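Local coordinates for Cfl (Pectobacterium brasiliense, PDB 7A9J), which is a coronafacic acid ligase of the ATP-dependent AMP-binding family that probably activates carboxylic acids as adenylates for amide bond formation, at residues Thr406-Arg411 with Leu421-Asp426; Ile428-Tyr433 with Glu465-Leu470; Phe456-Lys461 with Lys519-Tyr524; Glu500-Lys505 with Leu526-Ala531. The protein carries 1 engineered substitution. One frame throughout, in Å; residues are numbered along the deposited sequence.

Followed from the N terminus, contact 1 comes first and closes the short loop of the hairpin formed by strands 408-412 and 418-423. Its second segment runs almost directly into contact 2, where segment 428-433, from the small hairpin of strands 428-430 and 433-435, meets strand 464-473 across 31 intervening residues. Contact 3 opens inside that loop and shuts beyond it, so contacts 2 and 3 cross; it brings 519-524 back to strand 450-460. Contact 4, joining 500-505 to 526-531, crosses contact 3 in the same way but follows contact 2 in series. Contacts 2, 3 and 4 all reach one mixed four-stranded sheet, whereas contact 1 stands apart from it, its centre about 16 Å from that of contact 2.

Contact 1 (Thr406-Arg411 with Leu421-Asp426); sequences TGDLVR and LGREKD
Arg-423 NH1 is shared between two acceptors on the opposing segment: Asp-408 OD2 at 2.9 Å, in a salt bridge, and the backbone oxygen Thr-406 O, 3.0 Å from Arg-423 NH1. The salt bridge is not a flat, two-pronged one. Carboxylate and guanidinium planes stand 85° apart, and NH1 comes to OD2 from above the carboxylate plane. The arginine leaves its backbone heading away from the partner strand; bends at chi2 (-74°) and chi3 curl it back, carrying the guanidinium under Gly-407 O, which sits 3.5 Å above the centre of one face. That same oxygen takes a nearly straight hydrogen bond from Glu-424 N (2.9 Å, 176°) and another from a water that bridges to Lys-425 N. These bonds lie at the open end of an antiparallel hairpin, strands 408-412 and 418-423. Two of the hairpin's cross-strand bonds are Leu-409 N to Gly-422 O, 2.8 Å, and Leu-421 N to Leu-409 O, 2.9 Å. Beside them Leu-409 CB meets Leu-421 CB at 3.8 Å, while Leu-409 CG lies 3.7 Å from Glu-424 CA. In the second shell, Tyr-334 OH, from the pocket of the bound 6-ethyl-1-oxo-indene-4-carboxylic acid, hydrogen-bonds Asp-408 OD1. Thr-406 OG1 receives Asp-408 N in an ST turn and is hydrogen-bonded to Leu-378 O; together these bonds probably steady the corner at Gly-407 that leads into Asp-408.

Contact 2 (Ile428-Tyr433 with Glu465-Leu470); sequences IKIEGY and ERIIAL
Glu-465 OE2 accepts the backbone N-H of Lys-429 at 3.1 Å, in a bond that is close to straight (166°) although the donor lies well above the carboxylate plane. The amide belongs to a two-residue beta hairpin: Ile-430 to Tyr-433 form a type I' turn, closed by reciprocal backbone bonds, Ile-430 N to Tyr-433 O and Tyr-433 N to Ile-430 O, both 2.8 Å. The hairpin sits across the start of strand 464-473 and is not paired with it, as the 114° between the short strand axes and their 7.1 Å separation show. The glutamate reaches over by an extended chain. Its other oxygen, OE1, hydrogen-bonds Ser-457 OG on the adjacent strand 450-460, so the one carboxylate is held from two elements at once. OE1 also rests against the methyl Ile-428 CG2, 3.4 Å away; with CG1 beside the backbone N (chi1 -64°), the CG2 branch is the one anti to N and turned to the carboxylate. Beyond this polar link the contact is mostly aliphatic. Ile-467 is approached by two isoleucines of the hairpin, through different carbons: its CG1 lies 3.9 Å from Ile-428 CG2, while its terminal CD1 lies 3.8 Å from Ile-430 CG1. Val-435, on the return strand of the hairpin, adds to the same apolar patch. The terminal methyl Ile-430 CD1 also comes within 3.5 Å of the backbone oxygen Glu-465 O.

Contact 3 (Phe456-Lys461 with Lys519-Tyr524); sequences FSVPDK and KLSNEY
Phe-456 lays one face of its ring against the backbone of the helix end at Leu-520 and Ser-521. Ser-521 N stands 3.8 Å above the ring plane, offset toward the rim, and the nearest atoms are Phe-456 CD2 and Ser-521 CA at 3.5 Å. Leu-520 CB comes over this ring as well, 4.1 Å from Phe-456 CD1. The ring arrives there because its CG takes the crowded position between backbone N and carbonyl carbon (chi1 55°). Tyr-524 is oriented differently: its CD1 lies at the edge of the phenylalanine ring, near that ring's plane, 4.2 Å from Phe-456 CE2. The tyrosine ring offers its own face to Val-458, whose CG1 is 4.1 Å from the ring centroid and 27° off the normal, which meets the geometry of a CH-pi contact. That methyl also lies in the plane of the phenylalanine ring, at its edge, and so fills the angle between the two aromatics. On the serine side, Ser-521 points OG away from its own backbone N (chi1 180°) and donates to Ser-457 O at 2.6 Å, lying in the carbonyl plane; Val-458 CG1 is 3.6 Å from Ser-521 OG. Ile-468 of the neighbouring strand and Leu-527 of the following helix extend the apolar surroundings. Alternation along the strand explains the pattern, since Phe-456 and Val-458 face the helices while the Ser-457 side chain turns from them: the helix-on-sheet layer of an alpha/beta C-terminal domain in this AMP-binding family.

Contact 4 (Glu500-Lys505 with Leu526-Ala531); sequences EYIFIK and LLKSQA
This is a helix-on-strand contact in the C-terminal part of the chain, with helix 524-530 lying over strand 500-503, an inner strand of the four-stranded mixed sheet. The short axes pass 8.3 Å apart at 59°, so the helix runs aslant to the strand and meets it through a few side chains. Ile-502 carries the apolar share, using its two branches on different partners. Its CG2 methyl presses on Ala-531 CB at 3.5 Å, tighter than usual for two carbons, whereas CD1, at the far end of the other branch, touches Lys-528 CG at 3.6 Å. Leu-527 stands farther off, its CB 4.4 Å from Ile-502 CD1. The alanine methyl also reaches the strand backbone, 3.4 Å from Phe-503 O, shortly before the chain enters strand 533-536. At the other end of the strand segment, Glu-500 extends its chain with CG anti to the backbone N (chi1 -179°) and crosses Lys-528 at about a right angle, OE2 lying 3.4 Å from Lys-528 CD. The ammonium does not close a direct salt bridge: Glu-500 OE2 and Lys-528 NZ are 4.4 Å apart. Instead Tyr-524 OH is hydrogen-bonded both to Glu-500 OE2 and to Lys-528 NZ, and a water donates to Glu-500 OE1 while accepting weakly from the lysine. Since OE1 is also salt-bridged to Arg-466 NH1 and bonded to Thr-536 OG1, this buried carboxylate is probably kept ionised by the two positive groups near it.

Contact 1 (Thr406-Arg411 with Leu421-Asp426)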
# COMPACT_ATOMS: atom_id res chain seq x y z
N THR A 406 -16.40 -2.90 -2.87
CA THR A 406 -15.24 -2.01 -2.98
C THR A 406 -15.61 -0.55 -3.25
O THR A 406 -14.76 0.33 -3.04
CB THR A 406 -14.36 -2.44 -4.13
OG1 THR A 406 -15.13 -2.35 -5.33
CG2 THR A 406 -13.85 -3.90 -3.94
N GLY A 407 -16.79 -0.27 -3.79
CA GLY A 407 -17.16 1.04 -4.25
C GLY A 407 -16.59 1.40 -5.61
O GLY A 407 -16.79 2.53 -6.05
N ASP A 408 -15.90 0.46 -6.27
CA ASP A 408 -15.28 0.64 -7.58
C ASP A 408 -16.10 -0.07 -8.65
O ASP A 408 -16.60 -1.18 -8.42
CB ASP A 408 -13.86 0.11 -7.60
CG ASP A 408 -12.91 0.94 -6.71
OD1 ASP A 408 -11.97 0.34 -6.16
OD2 ASP A 408 -13.20 2.16 -6.52
N LEU A 409 -16.26 0.58 -9.79
CA LEU A 409 -16.95 0.03 -10.95
C LEU A 409 -15.96 -0.65 -11.88
O LEU A 409 -14.87 -0.12 -12.12
CB LEU A 409 -17.61 1.15 -11.70
CG LEU A 409 -18.69 1.88 -10.90
CD1 LEU A 409 -19.35 2.94 -11.78
CD2 LEU A 409 -19.73 0.86 -10.50
N VAL A 410 -16.33 -1.79 -12.42
CA VAL A 410 -15.43 -2.53 -13.31
C VAL A 410 -16.26 -3.19 -14.41
O VAL A 410 -17.50 -3.28 -14.37
CB VAL A 410 -14.60 -3.62 -12.61
CG1 VAL A 410 -13.62 -3.01 -11.58
CG2 VAL A 410 -15.54 -4.67 -11.99
N ARG A 411 -15.53 -3.70 -15.41
CA ARG A 411 -16.06 -4.58 -16.42
C ARG A 411 -15.01 -5.65 -16.61
O ARG A 411 -13.82 -5.34 -16.60
CB ARG A 411 -16.30 -3.87 -17.76
CG ARG A 411 -16.67 -4.81 -18.85
CD ARG A 411 -16.97 -4.05 -20.14
NE ARG A 411 -15.80 -3.32 -20.65
CZ ARG A 411 -15.73 -1.99 -20.68
NH1 ARG A 411 -16.72 -1.25 -20.19
NH2 ARG A 411 -14.68 -1.39 -21.21
N LEU A 421 -13.55 1.41 -14.19
CA LEU A 421 -14.47 2.45 -14.63
C LEU A 421 -14.60 3.54 -13.59
O LEU A 421 -15.48 4.44 -13.72
CB LEU A 421 -15.85 1.84 -14.96
CG LEU A 421 -15.70 0.77 -16.03
CD1 LEU A 421 -17.02 0.13 -16.30
CD2 LEU A 421 -15.20 1.45 -17.28
N GLY A 422 -13.78 3.50 -12.56
CA GLY A 422 -13.77 4.57 -11.58
C GLY A 422 -14.61 4.25 -10.36
O GLY A 422 -15.15 3.16 -10.18
N ARG A 423 -14.62 5.22 -9.45
CA ARG A 423 -15.48 5.11 -8.28
C ARG A 423 -16.95 5.19 -8.67
O ARG A 423 -17.36 5.99 -9.52
CB ARG A 423 -15.19 6.25 -7.30
CG ARG A 423 -13.78 6.27 -6.81
CD ARG A 423 -13.57 5.17 -5.84
NE ARG A 423 -14.45 5.25 -4.67
CZ ARG A 423 -14.62 4.27 -3.78
NH1 ARG A 423 -13.98 3.09 -3.92
NH2 ARG A 423 -15.45 4.46 -2.76
N GLU A 424 -17.76 4.35 -8.02
CA GLU A 424 -19.20 4.43 -8.29
C GLU A 424 -19.72 5.83 -8.07
O GLU A 424 -20.62 6.29 -8.80
CB GLU A 424 -19.95 3.44 -7.41
CG GLU A 424 -21.47 3.41 -7.70
CD GLU A 424 -22.16 2.17 -7.14
OE1 GLU A 424 -22.98 1.56 -7.88
OE2 GLU A 424 -21.89 1.79 -5.98
N LYS A 425 -19.16 6.53 -7.10
CA LYS A 425 -19.72 7.84 -6.76
C LYS A 425 -19.26 8.95 -7.69
O LYS A 425 -19.79 10.06 -7.62
CB LYS A 425 -19.36 8.17 -5.31
CG LYS A 425 -17.91 8.51 -5.11
CD LYS A 425 -17.53 8.70 -3.64
CE LYS A 425 -16.11 9.27 -3.50
NZ LYS A 425 -15.01 8.28 -3.71
N ASP A 426 -18.32 8.69 -8.59
CA ASP A 426 -17.95 9.67 -9.60
C ASP A 426 -18.70 9.50 -10.90
O ASP A 426 -18.44 10.23 -11.86
CB ASP A 426 -16.45 9.58 -9.90
CG ASP A 426 -15.61 10.05 -8.74
OD1 ASP A 426 -16.11 10.88 -7.96
OD2 ASP A 426 -14.46 9.58 -8.63
O HOH W 1 -17.75 4.86 -4.86

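Contact 2 (Ile428-Tyr433 with Glu465-Leu470)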
# COMPACT_ATOMS: atom_id res chain seq x y z
N ILE A 428 -21.23 9.63 -13.84
CA ILE A 428 -22.14 10.66 -14.37
C ILE A 428 -23.26 9.98 -15.16
O ILE A 428 -23.03 8.97 -15.84
CB ILE A 428 -21.33 11.62 -15.27
CG1 ILE A 428 -20.28 12.36 -14.45
CG2 ILE A 428 -22.26 12.57 -16.09
CD1 ILE A 428 -19.28 13.13 -15.29
N LYS A 429 -24.50 10.53 -15.10
CA LYS A 429 -25.60 10.00 -15.89
C LYS A 429 -25.93 10.99 -17.02
O LYS A 429 -26.13 12.18 -16.76
CB LYS A 429 -26.86 9.77 -15.04
CG LYS A 429 -26.75 8.56 -14.16
CD LYS A 429 -27.13 7.29 -14.92
CE LYS A 429 -27.13 6.08 -13.99
NZ LYS A 429 -28.20 6.17 -12.94
N ILE A 430 -25.91 10.49 -18.24
CA ILE A 430 -26.28 11.28 -19.41
C ILE A 430 -27.39 10.54 -20.12
O ILE A 430 -27.22 9.38 -20.55
CB ILE A 430 -25.08 11.56 -20.33
CG1 ILE A 430 -24.01 12.41 -19.57
CG2 ILE A 430 -25.52 12.17 -21.70
CD1 ILE A 430 -24.49 13.88 -19.12
N GLU A 431 -28.55 11.20 -20.27
CA GLU A 431 -29.67 10.57 -20.91
C GLU A 431 -29.95 9.18 -20.35
O GLU A 431 -30.27 8.27 -21.09
CB GLU A 431 -29.48 10.48 -22.44
CG GLU A 431 -29.27 11.83 -23.16
CD GLU A 431 -30.57 12.70 -23.18
OE1 GLU A 431 -30.51 13.91 -23.45
OE2 GLU A 431 -31.64 12.13 -22.91
N GLY A 432 -29.76 9.00 -19.03
CA GLY A 432 -30.04 7.73 -18.41
C GLY A 432 -28.86 6.76 -18.35
O GLY A 432 -28.90 5.79 -17.58
N TYR A 433 -27.81 7.00 -19.14
CA TYR A 433 -26.65 6.11 -19.29
C TYR A 433 -25.48 6.57 -18.43
O TYR A 433 -25.20 7.77 -18.30
CB TYR A 433 -26.21 6.05 -20.75
CG TYR A 433 -27.13 5.19 -21.59
CD1 TYR A 433 -28.27 5.72 -22.16
CD2 TYR A 433 -26.86 3.84 -21.77
CE1 TYR A 433 -29.13 4.91 -22.92
CE2 TYR A 433 -27.69 3.03 -22.51
CZ TYR A 433 -28.83 3.57 -23.08
OH TYR A 433 -29.64 2.73 -23.83
N GLU A 465 -27.35 16.55 -15.56
CA GLU A 465 -25.93 16.80 -15.41
C GLU A 465 -25.33 17.22 -16.73
O GLU A 465 -25.80 16.81 -17.79
CB GLU A 465 -25.15 15.53 -14.95
CG GLU A 465 -25.49 15.05 -13.56
CD GLU A 465 -24.74 13.72 -13.23
OE1 GLU A 465 -23.50 13.73 -13.12
OE2 GLU A 465 -25.38 12.66 -13.10
N ARG A 466 -24.23 17.97 -16.67
CA ARG A 466 -23.51 18.37 -17.86
C ARG A 466 -22.03 18.08 -17.62
O ARG A 466 -21.52 18.38 -16.54
CB ARG A 466 -23.74 19.85 -18.13
CG ARG A 466 -23.01 20.44 -19.30
CD ARG A 466 -23.59 21.84 -19.62
NE ARG A 466 -23.51 22.72 -18.46
CZ ARG A 466 -22.57 23.64 -18.26
NH1 ARG A 466 -21.60 23.83 -19.16
NH2 ARG A 466 -22.62 24.39 -17.16
N ILE A 467 -21.36 17.51 -18.63
CA ILE A 467 -19.96 17.09 -18.45
C ILE A 467 -19.01 18.23 -18.74
O ILE A 467 -19.08 18.85 -19.81
CB ILE A 467 -19.65 15.88 -19.35
CG1 ILE A 467 -20.54 14.71 -18.92
CG2 ILE A 467 -18.13 15.51 -19.28
CD1 ILE A 467 -20.38 13.50 -19.82
N ILE A 468 -18.12 18.49 -17.80
CA ILE A 468 -17.09 19.52 -17.94
C ILE A 468 -15.73 18.83 -18.01
O ILE A 468 -15.46 17.90 -17.23
CB ILE A 468 -17.13 20.49 -16.74
CG1 ILE A 468 -18.58 20.94 -16.46
CG2 ILE A 468 -16.11 21.61 -16.94
CD1 ILE A 468 -19.30 21.68 -17.60
N ALA A 469 -14.86 19.29 -18.89
CA ALA A 469 -13.48 18.78 -18.91
C ALA A 469 -12.53 19.90 -18.54
O ALA A 469 -12.49 20.94 -19.21
CB ALA A 469 -13.12 18.23 -20.30
N LEU A 470 -11.75 19.68 -17.49
CA LEU A 470 -10.61 20.53 -17.21
C LEU A 470 -9.42 20.03 -18.03
O LEU A 470 -9.06 18.86 -17.93
CB LEU A 470 -10.34 20.52 -15.71
CG LEU A 470 -9.58 21.61 -14.97
CD1 LEU A 470 -10.04 22.97 -15.44
CD2 LEU A 470 -9.89 21.44 -13.47

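Contact 3 (Phe456-Lys461 with Lys519-Tyr524)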
# COMPACT_ATOMS: atom_id res chain seq x y z
N PHE A 456 -15.60 16.03 -14.84
CA PHE A 456 -16.59 15.97 -13.78
C PHE A 456 -17.90 16.52 -14.34
O PHE A 456 -17.97 16.96 -15.48
CB PHE A 456 -16.20 16.81 -12.55
CG PHE A 456 -15.88 18.28 -12.87
CD1 PHE A 456 -14.60 18.66 -13.24
CD2 PHE A 456 -16.88 19.30 -12.75
CE1 PHE A 456 -14.29 19.98 -13.52
CE2 PHE A 456 -16.54 20.67 -13.01
CZ PHE A 456 -15.27 20.99 -13.40
N SER A 457 -18.95 16.46 -13.54
CA SER A 457 -20.19 17.05 -14.01
C SER A 457 -20.67 18.13 -13.06
O SER A 457 -20.26 18.21 -11.90
CB SER A 457 -21.30 15.98 -14.21
OG SER A 457 -21.73 15.49 -12.93
N VAL A 458 -21.56 18.96 -13.60
CA VAL A 458 -22.26 19.98 -12.83
C VAL A 458 -23.75 19.78 -13.04
O VAL A 458 -24.18 19.20 -14.06
CB VAL A 458 -21.81 21.42 -13.20
CG1 VAL A 458 -20.30 21.53 -12.79
CG2 VAL A 458 -21.97 21.71 -14.67
N PRO A 459 -24.55 20.23 -12.09
CA PRO A 459 -26.01 20.18 -12.29
C PRO A 459 -26.44 20.96 -13.51
O PRO A 459 -25.84 21.97 -13.89
CB PRO A 459 -26.57 20.79 -11.01
CG PRO A 459 -25.43 21.04 -10.10
CD PRO A 459 -24.16 20.93 -10.87
N ASP A 460 -27.50 20.47 -14.14
CA ASP A 460 -28.07 21.12 -15.31
C ASP A 460 -29.59 21.00 -15.21
O ASP A 460 -30.11 19.90 -14.98
CB ASP A 460 -27.57 20.44 -16.59
CG ASP A 460 -28.02 21.18 -17.84
OD1 ASP A 460 -27.19 21.90 -18.41
OD2 ASP A 460 -29.21 21.06 -18.24
N LYS A 461 -30.29 22.12 -15.39
CA LYS A 461 -31.71 22.15 -15.07
C LYS A 461 -32.50 21.13 -15.88
O LYS A 461 -33.41 20.49 -15.37
CB LYS A 461 -32.28 23.56 -15.32
CG LYS A 461 -33.67 23.78 -14.81
CD LYS A 461 -34.27 25.10 -15.33
CE LYS A 461 -33.82 26.31 -14.55
NZ LYS A 461 -34.58 27.53 -14.99
N LYS A 519 -15.13 17.98 -5.34
CA LYS A 519 -14.74 19.33 -4.97
C LYS A 519 -14.50 20.21 -6.19
O LYS A 519 -14.81 21.41 -6.17
CB LYS A 519 -13.51 19.28 -4.06
CG LYS A 519 -13.84 18.59 -2.73
CD LYS A 519 -12.61 18.36 -1.85
CE LYS A 519 -12.71 17.02 -1.11
NZ LYS A 519 -11.41 16.63 -0.49
N LEU A 520 -14.00 19.64 -7.29
CA LEU A 520 -13.86 20.44 -8.50
C LEU A 520 -15.21 20.88 -9.03
O LEU A 520 -15.37 22.03 -9.44
CB LEU A 520 -13.07 19.69 -9.55
CG LEU A 520 -11.59 19.68 -9.24
CD1 LEU A 520 -10.85 18.68 -10.13
CD2 LEU A 520 -11.02 21.08 -9.40
N SER A 521 -16.21 19.97 -9.03
CA SER A 521 -17.56 20.36 -9.44
C SER A 521 -18.05 21.52 -8.60
O SER A 521 -18.74 22.43 -9.09
CB SER A 521 -18.55 19.20 -9.31
OG SER A 521 -19.87 19.61 -9.72
N ASN A 522 -17.72 21.48 -7.30
CA ASN A 522 -18.18 22.51 -6.38
C ASN A 522 -17.52 23.84 -6.64
O ASN A 522 -18.12 24.88 -6.35
CB ASN A 522 -17.92 22.07 -4.93
CG ASN A 522 -18.97 21.09 -4.42
OD1 ASN A 522 -20.08 21.04 -4.93
ND2 ASN A 522 -18.61 20.30 -3.40
N GLU A 523 -16.35 23.83 -7.31
CA GLU A 523 -15.59 25.03 -7.63
C GLU A 523 -15.66 25.40 -9.10
O GLU A 523 -14.80 26.16 -9.59
CB GLU A 523 -14.13 24.81 -7.21
CG GLU A 523 -14.02 24.36 -5.78
CD GLU A 523 -14.50 25.43 -4.83
OE1 GLU A 523 -15.18 25.10 -3.82
OE2 GLU A 523 -14.22 26.62 -5.10
N TYR A 524 -16.68 24.88 -9.81
CA TYR A 524 -16.82 25.06 -11.25
C TYR A 524 -16.79 26.52 -11.68
O TYR A 524 -16.08 26.89 -12.63
CB TYR A 524 -18.12 24.39 -11.69
CG TYR A 524 -18.60 24.76 -13.07
CD1 TYR A 524 -17.84 24.45 -14.20
CD2 TYR A 524 -19.83 25.38 -13.26
CE1 TYR A 524 -18.30 24.77 -15.48
CE2 TYR A 524 -20.30 25.70 -14.54
CZ TYR A 524 -19.52 25.40 -15.64
OH TYR A 524 -19.95 25.71 -16.92

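Contact 4 (Glu500-Lys505 with Leu526-Ala531)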
# COMPACT_ATOMS: atom_id res chain seq x y z
N GLU A 500 -18.19 21.09 -22.37
CA GLU A 500 -17.46 22.32 -22.13
C GLU A 500 -16.03 21.98 -21.75
O GLU A 500 -15.78 20.97 -21.10
CB GLU A 500 -18.13 23.08 -21.01
CG GLU A 500 -17.51 24.37 -20.64
CD GLU A 500 -18.42 25.10 -19.67
OE1 GLU A 500 -19.58 25.39 -20.05
OE2 GLU A 500 -18.01 25.30 -18.52
N TYR A 501 -15.11 22.85 -22.15
CA TYR A 501 -13.68 22.70 -21.90
C TYR A 501 -13.20 23.90 -21.10
O TYR A 501 -13.48 25.05 -21.47
CB TYR A 501 -12.94 22.59 -23.25
CG TYR A 501 -13.34 21.35 -24.01
CD1 TYR A 501 -12.96 20.11 -23.53
CD2 TYR A 501 -14.10 21.41 -25.16
CE1 TYR A 501 -13.30 18.96 -24.17
CE2 TYR A 501 -14.45 20.22 -25.84
CZ TYR A 501 -14.05 19.00 -25.31
OH TYR A 501 -14.37 17.79 -25.89
N ILE A 502 -12.51 23.65 -19.99
CA ILE A 502 -11.89 24.70 -19.19
C ILE A 502 -10.38 24.51 -19.30
O ILE A 502 -9.83 23.53 -18.79
CB ILE A 502 -12.35 24.66 -17.74
CG1 ILE A 502 -13.88 24.86 -17.66
CG2 ILE A 502 -11.68 25.78 -16.92
CD1 ILE A 502 -14.47 24.78 -16.26
N PHE A 503 -9.71 25.42 -20.00
CA PHE A 503 -8.27 25.34 -20.15
C PHE A 503 -7.62 26.03 -18.97
O PHE A 503 -7.88 27.22 -18.72
CB PHE A 503 -7.79 25.97 -21.47
CG PHE A 503 -8.29 25.26 -22.69
CD1 PHE A 503 -9.57 25.50 -23.17
CD2 PHE A 503 -7.48 24.35 -23.35
CE1 PHE A 503 -10.04 24.84 -24.29
CE2 PHE A 503 -7.94 23.70 -24.48
CZ PHE A 503 -9.23 23.94 -24.95
N ILE A 504 -6.75 25.31 -18.26
CA ILE A 504 -6.00 25.85 -17.14
C ILE A 504 -4.63 25.18 -17.16
O ILE A 504 -4.54 23.97 -17.38
CB ILE A 504 -6.75 25.62 -15.81
CG1 ILE A 504 -6.15 26.47 -14.70
CG2 ILE A 504 -6.75 24.16 -15.42
CD1 ILE A 504 -6.92 26.39 -13.40
N LYS A 505 -3.56 25.95 -17.01
CA LYS A 505 -2.26 25.32 -17.20
C LYS A 505 -1.69 24.74 -15.92
O LYS A 505 -0.58 24.20 -15.94
CB LYS A 505 -1.29 26.28 -17.88
CG LYS A 505 -1.64 26.44 -19.35
CD LYS A 505 -0.58 27.12 -20.20
CE LYS A 505 -1.08 27.20 -21.64
NZ LYS A 505 -2.55 27.53 -21.66
N LEU A 526 -15.61 29.11 -9.93
CA LEU A 526 -14.26 29.61 -9.65
C LEU A 526 -13.31 29.18 -10.76
O LEU A 526 -12.59 30.02 -11.34
CB LEU A 526 -13.76 29.12 -8.29
CG LEU A 526 -12.33 29.61 -7.98
CD1 LEU A 526 -12.26 31.11 -7.80
CD2 LEU A 526 -11.85 28.88 -6.74
N LEU A 527 -13.32 27.89 -11.10
CA LEU A 527 -12.44 27.38 -12.16
C LEU A 527 -12.62 28.17 -13.44
O LEU A 527 -11.64 28.62 -14.05
CB LEU A 527 -12.70 25.89 -12.39
CG LEU A 527 -12.19 24.92 -11.33
CD1 LEU A 527 -12.72 23.51 -11.62
CD2 LEU A 527 -10.66 24.89 -11.16
N LYS A 528 -13.88 28.35 -13.90
CA LYS A 528 -14.08 29.13 -15.11
C LYS A 528 -13.47 30.52 -14.98
O LYS A 528 -12.87 31.03 -15.93
CB LYS A 528 -15.56 29.24 -15.45
CG LYS A 528 -16.12 27.93 -15.98
CD LYS A 528 -17.42 28.19 -16.74
CE LYS A 528 -18.50 28.61 -15.78
NZ LYS A 528 -19.74 28.83 -16.61
N SER A 529 -13.58 31.14 -13.80
CA SER A 529 -13.08 32.51 -13.70
C SER A 529 -11.57 32.55 -13.71
O SER A 529 -10.98 33.60 -14.01
CB SER A 529 -13.61 33.20 -12.44
OG SER A 529 -13.01 32.65 -11.28
N GLN A 530 -10.91 31.43 -13.40
CA GLN A 530 -9.46 31.42 -13.38
C GLN A 530 -8.88 30.83 -14.66
O GLN A 530 -7.66 30.77 -14.80
CB GLN A 530 -8.96 30.66 -12.16
CG GLN A 530 -9.45 31.28 -10.85
CD GLN A 530 -9.06 32.75 -10.74
OE1 GLN A 530 -7.88 33.07 -10.66
NE2 GLN A 530 -10.05 33.66 -10.76
N ALA A 531 -9.73 30.43 -15.60
CA ALA A 531 -9.29 29.64 -16.74
C ALA A 531 -8.50 30.47 -17.74
O ALA A 531 -8.72 31.68 -17.88
CB ALA A 531 -10.49 29.02 -17.44
O HOH W 2 -21.28 27.57 -19.02